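Histidine--tRNA ligase (Thermus thermophilus, PDB 1H4V) catalyses the ATP-dependent attachment of L-histidine to tRNA(His), releasing AMP and diphosphate, and works as a homodimer of the class II synthetase family. Local coordinates at residues Lys152-Arg157 with Glu310-Ala315; Lys368-Ala373 with Thr395-Ala400; Arg22-Ala27 with His125-Glu130. One frame throughout, in Å; residues are numbered along the deposited sequence.

Contact 1: Lys152-Arg157 with Glu310-Ala315; sequences KELGLR and ERVALA
Leu156 lays its forked end over one side of the helix 309-318, with CD2 3.8 Å from CB of Ala315 and also against that residue's carbonyl carbon. CD1 touches both Ala315 CB and Val312 CG1, each at 4.2 Å. CB already heads for the helix, and with CG anti to the carbonyl carbon (chi1 -68°) the fork continues that way. Leu154 adds a second prong: its CD1 comes within 3.4 Å of Val312 CG1, the two side chains crossing at about a right angle. Gly155, the first residue to leave helical angles (phi 103°), makes a Schellman motif with the last turn, its N bonded to Lys152 O at 2.9 Å. Leu282 of the strand 281-287 touches Leu156 and Ala315, while Ile23 of the helix 14-33 packs on Val312. Cutting Leu156 back to an alanine would remove both methyls and is likely to open a gap beside Ala315 and leave Val312 CG1 with Leu154 alone across the contact. No hydrogen bond crosses: methyl packing joins the turn after the helix 137-153 to the helix 309-318, which with the strand 302-308 forms class II motif 3, so the fit rests on shape and exclusion of water.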
# COMPACT_ATOMS: atom_id res chain seq x y z
N LYS A 152 -7.08 -0.85 -20.98
CA LYS A 152 -6.48 -1.12 -22.28
C LYS A 152 -4.97 -1.24 -22.14
O LYS A 152 -4.36 -2.11 -22.75
CB LYS A 152 -6.82 -0.01 -23.27
CG LYS A 152 -7.21 -0.50 -24.65
CD LYS A 152 -8.61 -1.09 -24.64
CE LYS A 152 -8.99 -1.67 -26.00
NZ LYS A 152 -8.19 -2.87 -26.35
N GLU A 153 -4.37 -0.36 -21.34
CA GLU A 153 -2.92 -0.37 -21.13
C GLU A 153 -2.46 -1.65 -20.45
O GLU A 153 -1.30 -2.04 -20.58
CB GLU A 153 -2.49 0.83 -20.29
CG GLU A 153 -2.66 2.17 -21.00
CD GLU A 153 -1.55 2.46 -22.00
OE1 GLU A 153 -1.78 3.31 -22.89
OE2 GLU A 153 -0.46 1.87 -21.90
N LEU A 154 -3.37 -2.29 -19.71
CA LEU A 154 -3.04 -3.53 -19.02
C LEU A 154 -3.00 -4.69 -20.00
O LEU A 154 -2.57 -5.78 -19.66
CB LEU A 154 -4.08 -3.83 -17.93
CG LEU A 154 -4.09 -2.89 -16.73
CD1 LEU A 154 -5.26 -3.22 -15.84
CD2 LEU A 154 -2.79 -3.01 -15.96
N GLY A 155 -3.45 -4.44 -21.23
CA GLY A 155 -3.44 -5.48 -22.24
C GLY A 155 -4.80 -6.12 -22.49
O GLY A 155 -4.95 -6.94 -23.40
N LEU A 156 -5.79 -5.75 -21.69
CA LEU A 156 -7.12 -6.31 -21.86
C LEU A 156 -7.74 -5.82 -23.16
O LEU A 156 -7.54 -4.67 -23.56
CB LEU A 156 -8.01 -5.91 -20.68
CG LEU A 156 -7.66 -6.52 -19.32
CD1 LEU A 156 -8.51 -5.88 -18.22
CD2 LEU A 156 -7.89 -8.03 -19.37
N ARG A 157 -8.46 -6.71 -23.84
CA ARG A 157 -9.15 -6.37 -25.08
C ARG A 157 -10.59 -6.86 -24.93
O ARG A 157 -10.92 -7.49 -23.93
CB ARG A 157 -8.49 -7.01 -26.30
CG ARG A 157 -8.09 -8.45 -26.12
CD ARG A 157 -6.58 -8.58 -26.12
NE ARG A 157 -6.15 -9.91 -25.70
CZ ARG A 157 -4.89 -10.32 -25.71
NH1 ARG A 157 -3.93 -9.50 -26.12
NH2 ARG A 157 -4.59 -11.54 -25.30
N GLU A 310 -8.55 -7.21 -8.03
CA GLU A 310 -8.73 -8.65 -8.18
C GLU A 310 -9.58 -8.98 -9.40
O GLU A 310 -9.33 -9.97 -10.08
CB GLU A 310 -9.36 -9.28 -6.93
CG GLU A 310 -8.48 -9.32 -5.70
CD GLU A 310 -8.45 -7.99 -4.94
OE1 GLU A 310 -9.20 -7.06 -5.33
OE2 GLU A 310 -7.69 -7.89 -3.95
N ARG A 311 -10.59 -8.16 -9.68
CA ARG A 311 -11.45 -8.40 -10.85
C ARG A 311 -10.58 -8.31 -12.10
O ARG A 311 -10.71 -9.12 -13.02
CB ARG A 311 -12.55 -7.33 -10.95
CG ARG A 311 -13.63 -7.41 -9.89
CD ARG A 311 -14.64 -8.51 -10.19
NE ARG A 311 -15.72 -8.52 -9.20
CZ ARG A 311 -16.60 -7.54 -9.05
NH1 ARG A 311 -16.54 -6.46 -9.82
NH2 ARG A 311 -17.54 -7.63 -8.11
N VAL A 312 -9.72 -7.30 -12.14
CA VAL A 312 -8.84 -7.08 -13.28
C VAL A 312 -7.81 -8.19 -13.42
O VAL A 312 -7.60 -8.67 -14.53
CB VAL A 312 -8.14 -5.71 -13.18
CG1 VAL A 312 -7.10 -5.57 -14.28
CG2 VAL A 312 -9.18 -4.59 -13.32
N ALA A 313 -7.19 -8.61 -12.32
CA ALA A 313 -6.21 -9.70 -12.38
C ALA A 313 -6.88 -10.96 -12.93
O ALA A 313 -6.25 -11.74 -13.66
CB ALA A 313 -5.62 -9.97 -11.01
N LEU A 314 -8.14 -11.18 -12.58
CA LEU A 314 -8.84 -12.36 -13.09
C LEU A 314 -9.08 -12.20 -14.59
O LEU A 314 -8.90 -13.15 -15.36
CB LEU A 314 -10.18 -12.56 -12.38
CG LEU A 314 -10.15 -13.31 -11.03
CD1 LEU A 314 -11.52 -13.21 -10.38
CD2 LEU A 314 -9.76 -14.76 -11.24
N ALA A 315 -9.48 -11.00 -15.01
CA ALA A 315 -9.71 -10.76 -16.43
C ALA A 315 -8.43 -11.00 -17.22
O ALA A 315 -8.46 -11.62 -18.28
CB ALA A 315 -10.22 -9.35 -16.65

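Contact 2: Lys368-Ala373 with Thr395-Ala400; sequences KGLEEA and TLKRLA
Leu370 reaches from the helix 366-375 toward the end of the strand 393-398 and the turn after it, and its course shows how a side chain can bridge a gap that its first bond does not face. CB leaves the helix without pointing at the strand; the first torsion, with CG anti to the backbone N (chi1 171°), then brings the branch point nearer. From CG the two methyls part. CD1 meets Leu399 CD2 at 3.4 Å and Lys397 CD at 4.0 Å, whereas CD2 lies 4.2 Å from Lys397 CE. The leucine crosses the aliphatic part of the lysine at about a right angle, while it and Leu399 slide past each other in opposite directions. Lys397 is extended as far as CE and bends at its last torsion (chi4 60°), and its NZ is hydrogen-bonded to the carbonyl O of Gly402. One helical turn on from Leu370, Ala373 offers CB to Leu399 CD1 at 3.8 Å, and the same methyl rests 3.7 Å from Ala373 O.

Both segments belong to the anticodon-binding domain, where the helix packs on a mixed sheet. Phe383 and Ala381 of the neighbouring strand 380-384 touch Leu370 and Ala373 respectively, continuing the apolar layer. No hydrogen bond spans the two segments, so the apolar contact uses the lysine's methylenes while its charged end is held by the Gly402 carbonyl.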
# COMPACT_ATOMS: atom_id res chain seq x y z
N LYS A 368 27.19 -28.99 -6.43
CA LYS A 368 25.85 -28.83 -5.89
C LYS A 368 25.52 -27.34 -5.73
O LYS A 368 24.41 -26.90 -6.02
CB LYS A 368 25.73 -29.52 -4.53
CG LYS A 368 26.30 -30.93 -4.51
CD LYS A 368 25.65 -31.83 -5.56
CE LYS A 368 26.33 -33.19 -5.57
NZ LYS A 368 27.80 -33.08 -5.84
N GLY A 369 26.50 -26.56 -5.28
CA GLY A 369 26.29 -25.14 -5.11
C GLY A 369 25.97 -24.48 -6.43
O GLY A 369 25.03 -23.70 -6.54
N LEU A 370 26.77 -24.80 -7.45
CA LEU A 370 26.59 -24.26 -8.78
C LEU A 370 25.19 -24.64 -9.26
O LEU A 370 24.52 -23.87 -9.95
CB LEU A 370 27.64 -24.83 -9.72
CG LEU A 370 27.45 -24.52 -11.21
CD1 LEU A 370 27.45 -23.02 -11.42
CD2 LEU A 370 28.56 -25.18 -12.01
N GLU A 371 24.78 -25.83 -8.88
CA GLU A 371 23.48 -26.37 -9.22
C GLU A 371 22.39 -25.47 -8.61
O GLU A 371 21.38 -25.18 -9.25
CB GLU A 371 23.38 -27.79 -8.66
CG GLU A 371 22.40 -28.72 -9.34
CD GLU A 371 22.70 -30.18 -9.01
OE1 GLU A 371 22.66 -30.55 -7.82
OE2 GLU A 371 22.99 -30.96 -9.95
N GLU A 372 22.61 -25.02 -7.38
CA GLU A 372 21.64 -24.16 -6.71
C GLU A 372 21.57 -22.77 -7.33
O GLU A 372 20.51 -22.17 -7.41
CB GLU A 372 21.96 -24.06 -5.21
CG GLU A 372 22.15 -25.42 -4.58
CD GLU A 372 22.29 -25.36 -3.07
OE1 GLU A 372 23.08 -24.52 -2.57
OE2 GLU A 372 21.63 -26.18 -2.39
N ALA A 373 22.71 -22.26 -7.79
CA ALA A 373 22.76 -20.95 -8.42
C ALA A 373 21.96 -20.96 -9.72
O ALA A 373 21.30 -19.98 -10.05
CB ALA A 373 24.20 -20.56 -8.70
N THR A 395 36.19 -16.77 -6.55
CA THR A 395 36.09 -17.39 -7.86
C THR A 395 34.69 -17.08 -8.34
O THR A 395 33.72 -17.31 -7.63
CB THR A 395 36.27 -18.92 -7.78
OG1 THR A 395 37.64 -19.21 -7.45
CG2 THR A 395 35.93 -19.59 -9.10
N LEU A 396 34.59 -16.52 -9.54
CA LEU A 396 33.30 -16.17 -10.11
C LEU A 396 33.06 -16.96 -11.39
O LEU A 396 34.00 -17.28 -12.11
CB LEU A 396 33.22 -14.67 -10.40
CG LEU A 396 33.28 -13.71 -9.20
CD1 LEU A 396 33.22 -12.26 -9.70
CD2 LEU A 396 32.13 -14.00 -8.24
N LYS A 397 31.80 -17.28 -11.65
CA LYS A 397 31.46 -18.01 -12.84
C LYS A 397 30.19 -17.45 -13.44
O LYS A 397 29.12 -17.55 -12.85
CB LYS A 397 31.26 -19.49 -12.52
CG LYS A 397 30.99 -20.35 -13.75
CD LYS A 397 30.69 -21.79 -13.36
CE LYS A 397 30.74 -22.70 -14.58
NZ LYS A 397 32.11 -22.67 -15.19
N ARG A 398 30.30 -16.83 -14.62
CA ARG A 398 29.13 -16.29 -15.27
C ARG A 398 28.36 -17.52 -15.75
O ARG A 398 28.79 -18.23 -16.66
CB ARG A 398 29.52 -15.40 -16.44
CG ARG A 398 28.34 -14.69 -17.09
CD ARG A 398 28.78 -13.53 -17.97
NE ARG A 398 27.63 -12.80 -18.50
CZ ARG A 398 26.69 -12.23 -17.75
NH1 ARG A 398 26.76 -12.31 -16.43
NH2 ARG A 398 25.67 -11.60 -18.31
N LEU A 399 27.23 -17.79 -15.10
CA LEU A 399 26.43 -18.97 -15.42
C LEU A 399 26.04 -19.09 -16.89
O LEU A 399 26.20 -20.15 -17.49
CB LEU A 399 25.19 -19.02 -14.53
CG LEU A 399 25.43 -19.05 -13.01
CD1 LEU A 399 24.14 -19.43 -12.31
CD2 LEU A 399 26.49 -20.06 -12.67
N ALA A 400 25.54 -18.00 -17.48
CA ALA A 400 25.11 -18.01 -18.87
C ALA A 400 26.19 -18.39 -19.89
O ALA A 400 25.89 -18.99 -20.92
CB ALA A 400 24.51 -16.66 -19.24

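Contact 3: Arg22-Ala27 with His125-Glu130; sequences RIVATA and HQVNYE. With SO4 (sulfate ion), chain B.
Helix-on-sheet packing at the core of the class II synthetase catalytic domain brings Val127 of the strand 123-132 against the helix 14-33. Val127 CG1 lies 3.8 Å from Ala27 CB, and its CG2 is 4.2 Å from the same carbon, so the alanine methyl faces both branches. CG1 stands anti to the backbone N (chi1 168°) and CG2 anti to the carbonyl carbon, spreading the fork toward the helix. One turn earlier Val24 makes a looser contact, its CG2 4.3 Å from Val127 CG2. The backbones come closest at Val24 and Val127 (CA to CA 7.2 Å), an approach consistent with the small Ala27.

The helix is the long one of class II motif 1, and the strand pairs with the antiparallel strand 102-111 to form motif 2, within the largely antiparallel sheet characteristic of these synthetases. Phe307 of the strand 302-308 touches both Ile23 and Val127, and Ala107 of the strand 102-111 touches Val24. On the sheet face turned from the helix, Gln126 NE2 donates to Asn128 OD1 at 2.8 Å, in the carbonyl plane and on a lone pair, although the acceptor is tilted from the amide plane of Gln126.

Arg22 O accepts from Thr26 N and OG1, which arrive from opposite faces of its plane. The side chain of Arg22 extends to a sulfate ion, probably from the crystallisation liquor, where NE donates to O2 at 2.9 Å (N-H...O angle 158°) and NH2 makes a long, weak though straight bond to O1. Sulfur sits in plane at the guanidinium edge, and Arg18 NE also binds the ion.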
# COMPACT_ATOMS: atom_id res chain seq x y z
N ARG A 22 1.50 -4.42 -10.74
CA ARG A 22 1.54 -3.98 -12.12
C ARG A 22 0.28 -3.19 -12.42
O ARG A 22 0.32 -2.11 -13.02
CB ARG A 22 1.62 -5.18 -13.08
CG ARG A 22 3.01 -5.72 -13.28
CD ARG A 22 3.13 -6.28 -14.69
NE ARG A 22 4.43 -6.89 -14.94
CZ ARG A 22 4.82 -7.34 -16.12
NH1 ARG A 22 4.00 -7.23 -17.16
NH2 ARG A 22 6.02 -7.90 -16.27
N ILE A 23 -0.85 -3.75 -11.99
CA ILE A 23 -2.14 -3.12 -12.20
C ILE A 23 -2.17 -1.73 -11.60
O ILE A 23 -2.57 -0.77 -12.27
CB ILE A 23 -3.25 -3.99 -11.60
CG1 ILE A 23 -3.28 -5.34 -12.34
CG2 ILE A 23 -4.59 -3.30 -11.73
CD1 ILE A 23 -4.24 -6.35 -11.76
N VAL A 24 -1.73 -1.61 -10.35
CA VAL A 24 -1.71 -0.31 -9.69
C VAL A 24 -0.70 0.63 -10.35
O VAL A 24 -0.99 1.81 -10.54
CB VAL A 24 -1.43 -0.45 -8.16
CG1 VAL A 24 -1.12 0.90 -7.55
CG2 VAL A 24 -2.66 -1.03 -7.45
N ALA A 25 0.48 0.11 -10.72
CA ALA A 25 1.51 0.92 -11.37
C ALA A 25 0.98 1.48 -12.69
O ALA A 25 1.29 2.60 -13.07
CB ALA A 25 2.78 0.11 -11.62
N THR A 26 0.17 0.69 -13.39
CA THR A 26 -0.40 1.14 -14.64
C THR A 26 -1.42 2.25 -14.41
O THR A 26 -1.42 3.25 -15.12
CB THR A 26 -1.06 -0.02 -15.38
OG1 THR A 26 -0.05 -0.95 -15.78
CG2 THR A 26 -1.81 0.49 -16.60
N ALA A 27 -2.28 2.08 -13.41
CA ALA A 27 -3.27 3.11 -13.11
C ALA A 27 -2.52 4.39 -12.72
O ALA A 27 -2.88 5.49 -13.15
CB ALA A 27 -4.18 2.67 -11.96
N HIS A 125 -9.07 -4.96 -3.16
CA HIS A 125 -8.37 -3.72 -3.45
C HIS A 125 -8.95 -3.06 -4.68
O HIS A 125 -9.38 -3.73 -5.63
CB HIS A 125 -6.88 -4.00 -3.68
CG HIS A 125 -6.20 -4.64 -2.51
ND1 HIS A 125 -6.40 -5.97 -2.18
CD2 HIS A 125 -5.36 -4.14 -1.58
CE1 HIS A 125 -5.72 -6.25 -1.08
NE2 HIS A 125 -5.08 -5.16 -0.70
N GLN A 126 -9.02 -1.75 -4.67
CA GLN A 126 -9.53 -1.08 -5.84
C GLN A 126 -8.80 0.21 -6.08
O GLN A 126 -8.16 0.76 -5.17
CB GLN A 126 -11.04 -0.84 -5.75
CG GLN A 126 -11.57 -0.08 -4.57
CD GLN A 126 -13.06 0.24 -4.73
OE1 GLN A 126 -13.87 -0.63 -5.08
NE2 GLN A 126 -13.44 1.49 -4.47
N VAL A 127 -8.86 0.66 -7.32
CA VAL A 127 -8.24 1.91 -7.70
C VAL A 127 -9.37 2.90 -7.87
O VAL A 127 -10.37 2.59 -8.51
CB VAL A 127 -7.47 1.78 -9.02
CG1 VAL A 127 -7.09 3.16 -9.54
CG2 VAL A 127 -6.23 0.91 -8.81
N ASN A 128 -9.23 4.08 -7.28
CA ASN A 128 -10.27 5.10 -7.40
C ASN A 128 -9.73 6.34 -8.07
O ASN A 128 -8.59 6.72 -7.85
CB ASN A 128 -10.83 5.51 -6.03
CG ASN A 128 -11.84 4.52 -5.49
OD1 ASN A 128 -11.49 3.50 -4.91
ND2 ASN A 128 -13.12 4.83 -5.67
N TYR A 129 -10.57 6.96 -8.88
CA TYR A 129 -10.24 8.19 -9.57
C TYR A 129 -11.42 9.13 -9.33
O TYR A 129 -12.57 8.74 -9.53
CB TYR A 129 -10.08 7.98 -11.07
CG TYR A 129 -10.03 9.30 -11.81
CD1 TYR A 129 -8.89 10.11 -11.76
CD2 TYR A 129 -11.12 9.75 -12.54
CE1 TYR A 129 -8.85 11.34 -12.42
CE2 TYR A 129 -11.10 10.98 -13.19
CZ TYR A 129 -9.96 11.76 -13.13
OH TYR A 129 -9.93 12.97 -13.78
N GLU A 130 -11.13 10.35 -8.94
CA GLU A 130 -12.18 11.33 -8.66
C GLU A 130 -11.79 12.74 -9.15
O GLU A 130 -10.69 13.23 -8.90
CB GLU A 130 -12.43 11.35 -7.15
CG GLU A 130 -13.81 10.91 -6.69
CD GLU A 130 -14.26 9.55 -7.20
OE1 GLU A 130 -15.31 9.48 -7.85
OE2 GLU A 130 -13.57 8.53 -6.94
S SO4 B . 7.49 -7.35 -12.41
O1 SO4 B . 7.68 -8.40 -13.42
O2 SO4 B . 6.45 -6.41 -12.86
O3 SO4 B . 8.74 -6.60 -12.20
O4 SO4 B . 7.09 -7.97 -11.13

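Overall arrangement
From the N terminus, the chain enters contact 3 at Arg22-Ala27 and closes it about a hundred residues later at His125-Glu130, tying the helix 14-33 to the large sheet. The helix 137-153 follows, and contact 1 opens at its end to close at Glu310-Ala315, a loop of 152 residues. Contact 2 closes a much shorter loop further on, in the anticodon-binding domain. The three loops run in series, without nesting or crossing. Contacts 1 and 3 touch within the catalytic domain, where Glu310 OE2 meets His125 ND1 in a probable hydrogen bond and Leu154 packs on Thr26. Contact 2 stands apart, its centre about 38 Å from that of contact 1.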